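Side-chain contacts in uncharacterized protein (Gallus gallus, PDB 3WXB), which probably reduces carbonyl compounds with NADPH or NADH as hydride donor, as a member of the short-chain dehydrogenase/reductase family: residues 119-124 with 130-135; 174-179 with 207-212; 190-195 with 228-233. All coordinates share one frame; numbering follows the deposited sequence.

Contact 1 of 3, residues 119-124 with 130-135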
loop_
_atom_site.group_PDB
_atom_site.type_symbol
_atom_site.label_atom_id
_atom_site.label_comp_id
_atom_site.label_asym_id
_atom_site.label_seq_id
_atom_site.Cartn_x
_atom_site.Cartn_y
_atom_site.Cartn_z
ATOM N N ILE A 119 9.779 9.468 -2.581
ATOM C CA ILE A 119 10.504 9.049 -3.765
ATOM C C ILE A 119 9.700 8.191 -4.746
ATOM O O ILE A 119 8.740 7.463 -4.342
ATOM C CB ILE A 119 11.835 8.307 -3.426
ATOM C CG1 ILE A 119 11.551 6.998 -2.669
ATOM C CG2 ILE A 119 12.780 9.290 -2.703
ATOM C CD1 ILE A 119 12.830 6.000 -2.446
ATOM N N ALA A 120 10.139 8.242 -6.005
ATOM C CA ALA A 120 9.628 7.393 -7.103
ATOM C C ALA A 120 10.841 6.868 -7.896
ATOM O O ALA A 120 11.833 7.593 -8.071
ATOM C CB ALA A 120 8.744 8.194 -8.064
ATOM N N ARG A 121 10.757 5.646 -8.386
ATOM C CA ARG A 121 11.864 5.123 -9.179
ATOM C C ARG A 121 11.290 4.724 -10.531
ATOM O O ARG A 121 10.076 4.573 -10.653
ATOM C CB ARG A 121 12.555 3.974 -8.435
ATOM C CG ARG A 121 13.883 4.408 -7.772
ATOM C CD ARG A 121 13.931 4.694 -6.298
ATOM N NE ARG A 121 14.433 3.513 -5.606
ATOM C CZ ARG A 121 15.189 3.440 -4.507
ATOM N NH1 ARG A 121 15.646 4.487 -3.828
ATOM N NH2 ARG A 121 15.502 2.232 -4.085
ATOM N N ALA A 122 12.162 4.540 -11.525
ATOM C CA ALA A 122 11.768 4.470 -12.941
ATOM C C ALA A 122 11.771 3.068 -13.470
ATOM O O ALA A 122 11.756 2.840 -14.665
ATOM C CB ALA A 122 12.690 5.348 -13.794
ATOM N N ASN A 123 11.822 2.098 -12.597
ATOM C CA ASN A 123 11.795 0.738 -13.121
ATOM C C ASN A 123 10.393 0.216 -13.548
ATOM O O ASN A 123 9.358 0.601 -12.977
ATOM C CB ASN A 123 12.566 -0.207 -12.206
ATOM C CG ASN A 123 12.308 0.039 -10.794
ATOM O OD1 ASN A 123 11.314 -0.460 -10.261
ATOM N ND2 ASN A 123 13.201 0.777 -10.131
ATOM N N THR A 124 10.364 -0.609 -14.589
ATOM C CA THR A 124 9.122 -1.225 -15.099
ATOM C C THR A 124 8.832 -2.548 -14.348
ATOM O O THR A 124 9.615 -2.943 -13.475
ATOM C CB THR A 124 9.252 -1.486 -16.613
ATOM O OG1 THR A 124 10.472 -2.189 -16.840
ATOM C CG2 THR A 124 9.345 -0.175 -17.378
ATOM N N LEU A 130 13.380 -6.397 -5.154
ATOM C CA LEU A 130 13.164 -6.417 -3.720
ATOM C C LEU A 130 13.661 -5.130 -3.074
ATOM O O LEU A 130 12.934 -4.480 -2.414
ATOM C CB LEU A 130 13.804 -7.634 -3.064
ATOM C CG LEU A 130 13.773 -7.943 -1.570
ATOM C CD1 LEU A 130 14.056 -6.819 -0.744
ATOM C CD2 LEU A 130 12.634 -8.617 -1.100
ATOM N N LYS A 131 14.903 -4.765 -3.335
ATOM C CA LYS A 131 15.497 -3.524 -2.833
ATOM C C LYS A 131 14.668 -2.259 -3.181
ATOM O O LYS A 131 14.435 -1.406 -2.311
ATOM C CB LYS A 131 16.913 -3.331 -3.422
ATOM C CG LYS A 131 17.583 -2.006 -2.992
ATOM C CD LYS A 131 18.985 -1.804 -3.640
ATOM C CE LYS A 131 19.648 -0.500 -3.131
ATOM N NZ LYS A 131 19.194 0.609 -4.036
ATOM N N ASP A 132 14.296 -2.109 -4.445
ATOM C CA ASP A 132 13.534 -0.921 -4.865
ATOM C C ASP A 132 12.132 -0.927 -4.251
ATOM O O ASP A 132 11.715 0.087 -3.688
ATOM C CB ASP A 132 13.504 -0.753 -6.378
ATOM C CG ASP A 132 14.898 -0.439 -6.945
ATOM O OD1 ASP A 132 15.519 0.534 -6.447
ATOM O OD2 ASP A 132 15.404 -1.219 -7.807
ATOM N N MET A 133 11.463 -2.078 -4.250
ATOM C CA MET A 133 10.119 -2.171 -3.598
ATOM C C MET A 133 10.171 -1.826 -2.116
ATOM O O MET A 133 9.342 -1.069 -1.583
ATOM C CB MET A 133 9.483 -3.535 -3.772
ATOM C CG MET A 133 9.136 -3.829 -5.184
ATOM S SD MET A 133 7.564 -3.115 -5.768
ATOM C CE MET A 133 6.437 -4.080 -4.770
ATOM N N SER A 134 11.133 -2.416 -1.420
ATOM C CA SER A 134 11.307 -2.167 -0.024
ATOM C C SER A 134 11.749 -0.733 0.344
ATOM O O SER A 134 11.241 -0.102 1.324
ATOM C CB SER A 134 12.244 -3.262 0.541
ATOM O OG SER A 134 12.239 -3.198 1.953
ATOM N N GLU A 135 12.652 -0.151 -0.421
ATOM C CA GLU A 135 13.090 1.193 -0.089
ATOM C C GLU A 135 12.005 2.280 -0.295
ATOM O O GLU A 135 11.919 3.245 0.479
ATOM C CB GLU A 135 14.351 1.568 -0.864
ATOM C CG GLU A 135 15.585 0.780 -0.259
ATOM C CD GLU A 135 16.879 1.031 -0.992
ATOM O OE1 GLU A 135 16.865 1.664 -2.053
ATOM O OE2 GLU A 135 17.923 0.576 -0.467
#

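Contact 2 of 3, residues 174-179 with 207-212. With NDP (NADPH dihydro-nicotinamide-adenine-dinucleotide phosphate), chain C; EDO (1,2-ethanediol), chain D.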
loop_
_atom_site.group_PDB
_atom_site.type_symbol
_atom_site.label_atom_id
_atom_site.label_comp_id
_atom_site.label_asym_id
_atom_site.label_seq_id
_atom_site.Cartn_x
_atom_site.Cartn_y
_atom_site.Cartn_z
ATOM N N ILE A 174 -3.121 15.311 10.485
ATOM C CA ILE A 174 -2.060 14.684 9.737
ATOM C C ILE A 174 -2.464 14.707 8.272
ATOM O O ILE A 174 -3.504 14.260 7.915
ATOM C CB ILE A 174 -1.817 13.236 10.201
ATOM C CG1 ILE A 174 -1.328 13.191 11.636
ATOM C CG2 ILE A 174 -0.867 12.528 9.278
ATOM C CD1 ILE A 174 -1.553 11.931 12.304
ATOM N N ILE A 175 -1.619 15.267 7.458
ATOM C CA ILE A 175 -1.831 15.355 6.064
ATOM C C ILE A 175 -0.809 14.445 5.357
ATOM O O ILE A 175 0.349 14.664 5.444
ATOM C CB ILE A 175 -1.654 16.795 5.544
ATOM C CG1 ILE A 175 -2.400 17.788 6.411
ATOM C CG2 ILE A 175 -2.012 16.910 4.098
ATOM C CD1 ILE A 175 -3.773 17.321 6.768
ATOM N N ASN A 176 -1.279 13.433 4.667
ATOM C CA ASN A 176 -0.413 12.582 3.873
ATOM C C ASN A 176 -0.441 12.892 2.394
ATOM O O ASN A 176 -1.458 12.744 1.785
ATOM C CB ASN A 176 -0.723 11.133 4.150
ATOM C CG ASN A 176 -0.413 10.759 5.532
ATOM O OD1 ASN A 176 0.531 11.216 6.067
ATOM N ND2 ASN A 176 -1.237 9.970 6.126
ATOM N N ILE A 177 0.683 13.332 1.826
ATOM C CA ILE A 177 0.676 13.687 0.410
ATOM C C ILE A 177 0.808 12.384 -0.418
ATOM O O ILE A 177 1.916 11.794 -0.496
ATOM C CB ILE A 177 1.790 14.668 0.038
ATOM C CG1 ILE A 177 1.773 15.886 0.974
ATOM C CG2 ILE A 177 1.670 15.061 -1.480
ATOM C CD1 ILE A 177 0.400 16.720 0.887
ATOM N N SER A 178 -0.272 11.996 -1.091
ATOM C CA SER A 178 -0.354 10.714 -1.746
ATOM C C SER A 178 -0.398 10.990 -3.236
ATOM O O SER A 178 0.065 12.043 -3.665
ATOM C CB SER A 178 -1.604 9.988 -1.250
ATOM O OG SER A 178 -1.672 8.636 -1.689
ATOM N N SER A 179 -1.005 10.117 -4.024
ATOM C CA SER A 179 -1.024 10.278 -5.475
ATOM C C SER A 179 -2.141 9.428 -6.045
ATOM O O SER A 179 -2.381 8.317 -5.566
ATOM C CB SER A 179 0.287 9.766 -6.115
ATOM O OG SER A 179 0.210 10.022 -7.500
ATOM N N MET A 207 -4.272 3.594 2.556
ATOM C CA MET A 207 -4.635 2.702 3.618
ATOM C C MET A 207 -4.225 3.213 4.961
ATOM O O MET A 207 -5.051 3.199 5.917
ATOM C CB MET A 207 -4.142 1.236 3.371
ATOM C CG MET A 207 -4.443 0.289 4.570
ATOM S SD MET A 207 -6.258 0.202 5.063
ATOM C CE MET A 207 -6.863 -0.957 3.844
ATOM N N LEU A 208 -2.947 3.619 5.094
ATOM C CA LEU A 208 -2.471 4.139 6.382
ATOM C C LEU A 208 -3.346 5.303 6.859
ATOM O O LEU A 208 -3.747 5.351 8.040
ATOM C CB LEU A 208 -1.032 4.615 6.273
ATOM C CG LEU A 208 -0.446 5.362 7.458
ATOM C CD1 LEU A 208 -0.456 4.453 8.798
ATOM C CD2 LEU A 208 1.015 5.872 7.093
ATOM N N THR A 209 -3.621 6.209 5.942
ATOM C CA THR A 209 -4.385 7.431 6.260
ATOM C C THR A 209 -5.790 7.054 6.791
ATOM O O THR A 209 -6.251 7.593 7.829
ATOM C CB THR A 209 -4.527 8.297 5.032
ATOM O OG1 THR A 209 -3.244 8.635 4.489
ATOM C CG2 THR A 209 -5.245 9.634 5.359
ATOM N N ARG A 210 -6.441 6.144 6.104
ATOM C CA ARG A 210 -7.703 5.596 6.551
ATOM C C ARG A 210 -7.616 5.052 7.993
ATOM O O ARG A 210 -8.418 5.406 8.825
ATOM C CB ARG A 210 -8.177 4.518 5.579
ATOM C CG ARG A 210 -9.650 4.247 5.532
ATOM C CD ARG A 210 -10.321 5.423 4.966
ATOM N NE ARG A 210 -11.607 5.218 4.347
ATOM C CZ ARG A 210 -12.627 4.590 4.889
ATOM N NH1 ARG A 210 -12.500 4.017 6.056
ATOM N NH2 ARG A 210 -13.780 4.506 4.249
ATOM N N CYS A 211 -6.647 4.175 8.257
ATOM C CA CYS A 211 -6.499 3.602 9.577
ATOM C C CYS A 211 -6.247 4.699 10.626
ATOM O O CYS A 211 -6.759 4.600 11.747
ATOM C CB CYS A 211 -5.346 2.541 9.653
ATOM S SG CYS A 211 -5.732 1.108 8.591
ATOM N N GLN A 212 -5.387 5.654 10.302
ATOM C CA GLN A 212 -5.093 6.775 11.186
ATOM C C GLN A 212 -6.406 7.543 11.475
ATOM O O GLN A 212 -6.683 7.886 12.620
ATOM C CB GLN A 212 -4.070 7.694 10.526
ATOM C CG GLN A 212 -2.624 7.155 10.490
ATOM C CD GLN A 212 -1.634 8.080 9.794
ATOM O OE1 GLN A 212 -0.492 8.267 10.260
ATOM N NE2 GLN A 212 -2.018 8.630 8.727
HETATM P PA NDP C . 10.691 15.976 -5.204
HETATM O O1A NDP C . 11.400 14.774 -5.736
HETATM O O2A NDP C . 10.798 17.164 -5.952
HETATM O O5B NDP C . 11.108 16.292 -3.804
HETATM C C5B NDP C . 11.306 15.186 -2.878
HETATM C C4B NDP C . 11.488 15.770 -1.521
HETATM O O4B NDP C . 11.409 14.681 -0.445
HETATM C C3B NDP C . 12.883 16.407 -1.318
HETATM O O3B NDP C . 12.701 17.412 -0.235
HETATM C C2B NDP C . 13.691 15.225 -0.755
HETATM O O2B NDP C . 14.881 15.614 -0.035
HETATM C C1B NDP C . 12.666 14.607 0.237
HETATM N N9A NDP C . 13.054 13.128 0.544
HETATM C C8A NDP C . 13.116 12.046 -0.271
HETATM N N7A NDP C . 13.537 10.993 0.456
HETATM C C5A NDP C . 13.867 11.427 1.661
HETATM C C6A NDP C . 14.342 10.797 2.750
HETATM N N6A NDP C . 14.619 9.483 2.673
HETATM N N1A NDP C . 14.522 11.473 3.897
HETATM C C2A NDP C . 14.184 12.800 3.981
HETATM N N3A NDP C . 13.718 13.442 2.842
HETATM C C4A NDP C . 13.531 12.735 1.732
HETATM O O3 NDP C . 9.146 15.439 -5.059
HETATM P PN NDP C . 7.843 16.393 -5.117
HETATM O O1N NDP C . 7.345 16.371 -6.487
HETATM O O2N NDP C . 8.080 17.662 -4.403
HETATM O O5D NDP C . 6.876 15.408 -4.247
HETATM C C5D NDP C . 6.517 15.616 -2.867
HETATM C C4D NDP C . 5.370 14.651 -2.528
HETATM O O4D NDP C . 4.314 14.842 -3.456
HETATM C C3D NDP C . 5.866 13.194 -2.754
HETATM O O3D NDP C . 5.318 12.445 -1.675
HETATM C C2D NDP C . 5.282 12.775 -4.041
HETATM O O2D NDP C . 5.077 11.365 -4.101
HETATM C C1D NDP C . 3.977 13.536 -4.053
HETATM N N1N NDP C . 3.451 13.688 -5.434
HETATM C C2N NDP C . 4.123 14.414 -6.429
HETATM C C3N NDP C . 3.576 14.526 -7.712
HETATM C C7N NDP C . 4.181 15.290 -8.727
HETATM O O7N NDP C . 3.665 15.321 -9.846
HETATM N N7N NDP C . 5.254 16.067 -8.380
HETATM C C4N NDP C . 2.372 13.862 -8.025
HETATM C C5N NDP C . 1.678 13.116 -7.063
HETATM C C6N NDP C . 2.213 12.992 -5.771
HETATM P P2B NDP C . 16.335 15.692 -0.817
HETATM O O1X NDP C . 17.164 15.486 0.379
HETATM O O2X NDP C . 16.261 17.015 -1.454
HETATM O O3X NDP C . 16.321 14.529 -1.745
HETATM C C1 EDO D . 4.087 11.290 -10.024
HETATM O O1 EDO D . 4.603 10.526 -11.158
HETATM C C2 EDO D . 2.563 11.109 -9.980
HETATM O O2 EDO D . 2.399 10.635 -8.613
#

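Contact 3 of 3, residues 190-195 with 228-233. With NDP (NADPH dihydro-nicotinamide-adenine-dinucleotide phosphate), chain C.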
loop_
_atom_site.group_PDB
_atom_site.type_symbol
_atom_site.label_atom_id
_atom_site.label_comp_id
_atom_site.label_asym_id
_atom_site.label_seq_id
_atom_site.Cartn_x
_atom_site.Cartn_y
_atom_site.Cartn_z
ATOM N N TRP A 190 -0.333 5.728 -16.100
ATOM C CA TRP A 190 0.176 4.362 -16.400
ATOM C C TRP A 190 1.053 4.303 -17.672
ATOM O O TRP A 190 2.067 3.649 -17.691
ATOM C CB TRP A 190 -0.992 3.354 -16.532
ATOM C CG TRP A 190 -0.478 1.949 -16.882
ATOM C CD1 TRP A 190 -0.499 1.355 -18.113
ATOM C CD2 TRP A 190 0.267 1.052 -16.013
ATOM N NE1 TRP A 190 0.092 0.103 -18.038
ATOM C CE2 TRP A 190 0.560 -0.108 -16.766
ATOM C CE3 TRP A 190 0.610 1.076 -14.653
ATOM C CZ2 TRP A 190 1.232 -1.203 -16.221
ATOM C CZ3 TRP A 190 1.279 -0.016 -14.104
ATOM C CH2 TRP A 190 1.590 -1.135 -14.890
ATOM N N GLN A 191 0.621 5.001 -18.723
ATOM C CA GLN A 191 1.317 5.098 -19.996
ATOM C C GLN A 191 2.643 5.850 -19.875
ATOM O O GLN A 191 3.637 5.486 -20.546
ATOM C CB GLN A 191 0.377 5.724 -21.069
ATOM C CG GLN A 191 -0.487 6.967 -20.595
ATOM C CD GLN A 191 -1.651 6.641 -19.583
ATOM O OE1 GLN A 191 -2.508 5.792 -19.834
ATOM N NE2 GLN A 191 -1.665 7.337 -18.457
ATOM N N TYR A 192 2.695 6.837 -18.966
ATOM C CA TYR A 192 3.924 7.556 -18.650
ATOM C C TYR A 192 4.942 6.707 -17.846
ATOM O O TYR A 192 6.127 6.778 -18.078
ATOM C CB TYR A 192 3.557 8.829 -17.889
ATOM C CG TYR A 192 4.708 9.683 -17.453
ATOM C CD1 TYR A 192 5.394 10.494 -18.364
ATOM C CD2 TYR A 192 5.059 9.773 -16.107
ATOM C CE1 TYR A 192 6.473 11.313 -17.933
ATOM C CE2 TYR A 192 6.140 10.564 -15.695
ATOM C CZ TYR A 192 6.833 11.329 -16.621
ATOM O OH TYR A 192 7.884 12.095 -16.165
ATOM N N GLY A 193 4.488 5.907 -16.903
ATOM C CA GLY A 193 5.396 5.136 -16.096
ATOM C C GLY A 193 4.670 4.141 -15.229
ATOM O O GLY A 193 3.678 4.508 -14.545
ATOM N N GLN A 194 5.188 2.896 -15.196
ATOM C CA GLN A 194 4.558 1.818 -14.438
ATOM C C GLN A 194 4.835 2.014 -12.962
ATOM O O GLN A 194 3.909 2.022 -12.140
ATOM C CB GLN A 194 5.052 0.440 -14.906
ATOM C CG GLN A 194 4.632 0.177 -16.363
ATOM C CD GLN A 194 5.044 -1.205 -16.892
ATOM O OE1 GLN A 194 5.876 -1.879 -16.323
ATOM N NE2 GLN A 194 4.456 -1.597 -17.999
ATOM N N ALA A 195 6.118 2.131 -12.624
ATOM C CA ALA A 195 6.562 2.469 -11.255
ATOM C C ALA A 195 5.774 1.761 -10.153
ATOM O O ALA A 195 5.242 2.398 -9.235
ATOM C CB ALA A 195 6.530 3.978 -11.083
ATOM N N PRO A 228 -1.690 16.038 -5.104
ATOM C CA PRO A 228 -1.253 17.415 -5.372
ATOM C C PRO A 228 -1.382 17.769 -6.806
ATOM O O PRO A 228 -1.141 18.895 -7.176
ATOM C CB PRO A 228 0.211 17.415 -4.926
ATOM C CG PRO A 228 0.642 15.993 -5.182
ATOM C CD PRO A 228 -0.520 15.127 -4.869
ATOM N N GLY A 229 -1.804 16.822 -7.616
ATOM C CA GLY A 229 -1.889 17.059 -9.035
ATOM C C GLY A 229 -0.594 16.515 -9.677
ATOM O O GLY A 229 0.216 15.907 -9.006
ATOM N N TRP A 230 -0.412 16.713 -10.970
ATOM C CA TRP A 230 0.861 16.381 -11.617
ATOM C C TRP A 230 1.715 17.648 -11.671
ATOM O O TRP A 230 1.531 18.533 -12.558
ATOM C CB TRP A 230 0.570 15.833 -12.991
ATOM C CG TRP A 230 1.786 15.342 -13.772
ATOM C CD1 TRP A 230 3.057 15.132 -13.282
ATOM C CD2 TRP A 230 1.821 14.970 -15.147
ATOM N NE1 TRP A 230 3.873 14.675 -14.281
ATOM C CE2 TRP A 230 3.142 14.551 -15.431
ATOM C CE3 TRP A 230 0.865 14.953 -16.177
ATOM C CZ2 TRP A 230 3.540 14.148 -16.708
ATOM C CZ3 TRP A 230 1.253 14.553 -17.423
ATOM C CH2 TRP A 230 2.587 14.142 -17.685
ATOM N N VAL A 231 2.660 17.712 -10.751
ATOM C CA VAL A 231 3.267 18.961 -10.365
ATOM C C VAL A 231 4.634 19.075 -11.036
ATOM O O VAL A 231 5.352 18.093 -11.112
ATOM C CB VAL A 231 3.368 19.157 -8.829
ATOM C CG1 VAL A 231 3.698 20.672 -8.501
ATOM C CG2 VAL A 231 2.022 18.718 -8.043
ATOM N N LYS A 232 4.940 20.286 -11.513
ATOM C CA LYS A 232 6.221 20.628 -12.143
ATOM C C LYS A 232 7.354 20.675 -11.099
ATOM O O LYS A 232 7.655 21.719 -10.529
ATOM C CB LYS A 232 6.040 21.923 -12.987
ATOM C CG LYS A 232 6.622 23.317 -12.416
ATOM C CD LYS A 232 6.436 23.657 -10.853
ATOM C CE LYS A 232 6.568 25.138 -10.601
ATOM N NZ LYS A 232 6.949 25.872 -11.917
ATOM N N THR A 233 7.931 19.504 -10.798
ATOM C CA THR A 233 8.979 19.374 -9.784
ATOM C C THR A 233 9.974 18.398 -10.397
ATOM O O THR A 233 9.707 17.872 -11.481
ATOM C CB THR A 233 8.480 18.729 -8.494
ATOM O OG1 THR A 233 8.182 17.336 -8.745
ATOM C CG2 THR A 233 7.258 19.506 -7.891
HETATM P PA NDP C . 10.691 15.976 -5.204
HETATM O O1A NDP C . 11.400 14.774 -5.736
HETATM O O2A NDP C . 10.798 17.164 -5.952
HETATM O O5B NDP C . 11.108 16.292 -3.804
HETATM C C5B NDP C . 11.306 15.186 -2.878
HETATM C C4B NDP C . 11.488 15.770 -1.521
HETATM O O4B NDP C . 11.409 14.681 -0.445
HETATM C C3B NDP C . 12.883 16.407 -1.318
HETATM O O3B NDP C . 12.701 17.412 -0.235
HETATM C C2B NDP C . 13.691 15.225 -0.755
HETATM O O2B NDP C . 14.881 15.614 -0.035
HETATM C C1B NDP C . 12.666 14.607 0.237
HETATM N N9A NDP C . 13.054 13.128 0.544
HETATM C C8A NDP C . 13.116 12.046 -0.271
HETATM N N7A NDP C . 13.537 10.993 0.456
HETATM C C5A NDP C . 13.867 11.427 1.661
HETATM C C6A NDP C . 14.342 10.797 2.750
HETATM N N6A NDP C . 14.619 9.483 2.673
HETATM N N1A NDP C . 14.522 11.473 3.897
HETATM C C2A NDP C . 14.184 12.800 3.981
HETATM N N3A NDP C . 13.718 13.442 2.842
HETATM C C4A NDP C . 13.531 12.735 1.732
HETATM O O3 NDP C . 9.146 15.439 -5.059
HETATM P PN NDP C . 7.843 16.393 -5.117
HETATM O O1N NDP C . 7.345 16.371 -6.487
HETATM O O2N NDP C . 8.080 17.662 -4.403
HETATM O O5D NDP C . 6.876 15.408 -4.247
HETATM C C5D NDP C . 6.517 15.616 -2.867
HETATM C C4D NDP C . 5.370 14.651 -2.528
HETATM O O4D NDP C . 4.314 14.842 -3.456
HETATM C C3D NDP C . 5.866 13.194 -2.754
HETATM O O3D NDP C . 5.318 12.445 -1.675
HETATM C C2D NDP C . 5.282 12.775 -4.041
HETATM O O2D NDP C . 5.077 11.365 -4.101
HETATM C C1D NDP C . 3.977 13.536 -4.053
HETATM N N1N NDP C . 3.451 13.688 -5.434
HETATM C C2N NDP C . 4.123 14.414 -6.429
HETATM C C3N NDP C . 3.576 14.526 -7.712
HETATM C C7N NDP C . 4.181 15.290 -8.727
HETATM O O7N NDP C . 3.665 15.321 -9.846
HETATM N N7N NDP C . 5.254 16.067 -8.380
HETATM C C4N NDP C . 2.372 13.862 -8.025
HETATM C C5N NDP C . 1.678 13.116 -7.063
HETATM C C6N NDP C . 2.213 12.992 -5.771
HETATM P P2B NDP C . 16.335 15.692 -0.817
HETATM O O1X NDP C . 17.164 15.486 0.379
HETATM O O2X NDP C . 16.261 17.015 -1.454
HETATM O O3X NDP C . 16.321 14.529 -1.745
#

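Contact 1 of 3, residues 119-124 with 130-135
Arg121 reaches across to the first two turns of helix 130-160 and brings the NH2 edge of its guanidinium to two carboxylates. The tight part lies at NH2, which donates to two oxygens. Its bond to Glu135 OE1 is short, 2.5 Å from Arg121 NH2, and nearly straight, with the acceptor in the guanidinium plane. The second, from Arg121 NH2 to Asp132 OD1 at 2.9 Å, is more bent at 137°; it meets the anti lone pair of the carboxylate, whose plane stands almost perpendicular to the guanidinium. A weak bond from NE to the same oxygen adds to the grip. The Arg121 chain gets there by bending at chi2 and chi3. Asp132 is steadied from its other side, because its OD2 is hydrogen-bonded to the hydroxyl of Thr129.

Outward, the packing thins. Lys131 NZ approaches Glu135 OE1 at 3.2 Å from the syn side, so that one oxygen serves two cations, and the carboxylate probably offsets the repulsion between them. At the other end Ile119 makes a loose van der Waals touch, its CD1 4.1 Å from the backbone Glu135 O, and also touches NADPH. The four charged residues form a surface salt-bridge network that ties the loop after strand 112-115, at the edge of the cofactor pocket, to the helix that follows it in this Rossmann-type fold.

Contact 2 of 3, residues 174-179 with 207-212
The amide of Asn176 points from strand 174-177 into helix 207-212 and gives a hydrogen bond from ND2 to Thr209 OG1, 2.9 Å long and close to straight at 167°. The hydroxyl oxygen lies near the plane of the amide, and the two side chains run past each other in opposite directions. With CG beside its own backbone N (chi1 -65°), Asn176 holds the amide out toward the helix. One turn on, the end of Gln212 comes down beside it, the two amide groups nearly coplanar, while Ile174 CG2 lies against the end of the Gln212 side chain, the two chains crossing at about a right angle.

The next shell fixes these groups. Asn176 OD1 is bonded to Asn115 ND2 on the adjoining strand, so each end of the buried amide has a bond, which probably fixes its rotation. Thr209 OG1 is also bonded to Leu205 O one turn earlier in its helix. Strand and helix run nearly antiparallel, at 168° with axes 9.6 Å apart, as expected for a beta-alpha-beta crossover: helix 196-216 links strand 173-177 to strand 222-227 of the parallel Rossmann sheet.

Beyond the strand the chain enters the cofactor site. Ile177 CG2 touches the ribose of NADPH, 3.3 Å from O4D, and Ile177 O accepts from Lys202 NZ; Ser178 OG is bonded to Asn206. Ser179 OG lies 2.5 Å from O2 of an ethanediol that Tyr198 also holds. Ethanediol O2 is in turn 3.3 Å from C4N of NADPH, consistent with the place of a substrate oxygen in this family. On the far side of the helix, Met207 and Cys211 pack on Gly182 and Leu196 of the second subunit.

Contact 3 of 3, residues 190-195 with 228-233
Tyr192 presents a ring face to the edge of the six-membered ring of Trp230. CZ2 of the indole stands over the middle of the phenol ring, 4.3 Å from Tyr192 CE1, in an edge-to-face pair with planes 58° apart.

The cofactor loop that carries Trp230 starts at Pro228, whose CG lies over one face of the nicotinamide, offset toward C6N of NADPH and 3.4 Å from it. An alanine here would lack CG and CD and would probably open a gap over C6N, leaving the nicotinamide ring less firmly held on that side. Gly229 follows with backbone angles (phi 96°) at which a side chain would jam against the preceding carbonyl; its own O approaches C4N of NADPH to 3.1 Å. At Trp230 the first torsion, -176°, swings the indole away from the backbone N and out to Tyr192, while NE1 is held by Gly236 O and Arg244 adds a cation-pi contact. The ring edge also passes the carboxamide, with CD1 3.5 Å from O7N of NADPH.

Val231 reads that carboxamide with its backbone: its N donates to O7N of NADPH over 2.7 Å in a nearly straight bond, and its O takes a weak bond from N7N, which would hold the carboxamide in one orientation. Lys232 is the centre of an inverse gamma turn that brings Thr233 round to the phosphates. There OG1 donates to O1N of NADPH, 2.6 Å away, and is positioned by a bond from Gly236 N.

The loop leaves strand 222-227 and lies between helix 37-47, whose Ile38 touches Pro228, Val231 and Thr233, and helix 247-260, while Tyr192 comes from the loop that leads into helix 196-216.

How the contacts relate
All three contacts belong to one Rossmann-type domain and take their loops from consecutive strands, 112-115, 173-177 and 222-227, which lie side by side in the parallel sheet. Contact 1 closes before the others open; contacts 2 and 3 interleave, since helix 196-216 begins just after 190-195 and carries 207-212. Their centres are 15 to 20 Å apart. Contact 3 touches both others, through Ala195 on Arg121 and Pro228 on Ser178, while contacts 1 and 2 stay about 8 Å apart at their nearest atoms. Ile119, the end of strand 173-177 and loop 228-233 border NADPH, with Pro228 over one face of the nicotinamide and Ser179 beside its C5N edge; the helices of contacts 1 and 2 face the second subunit.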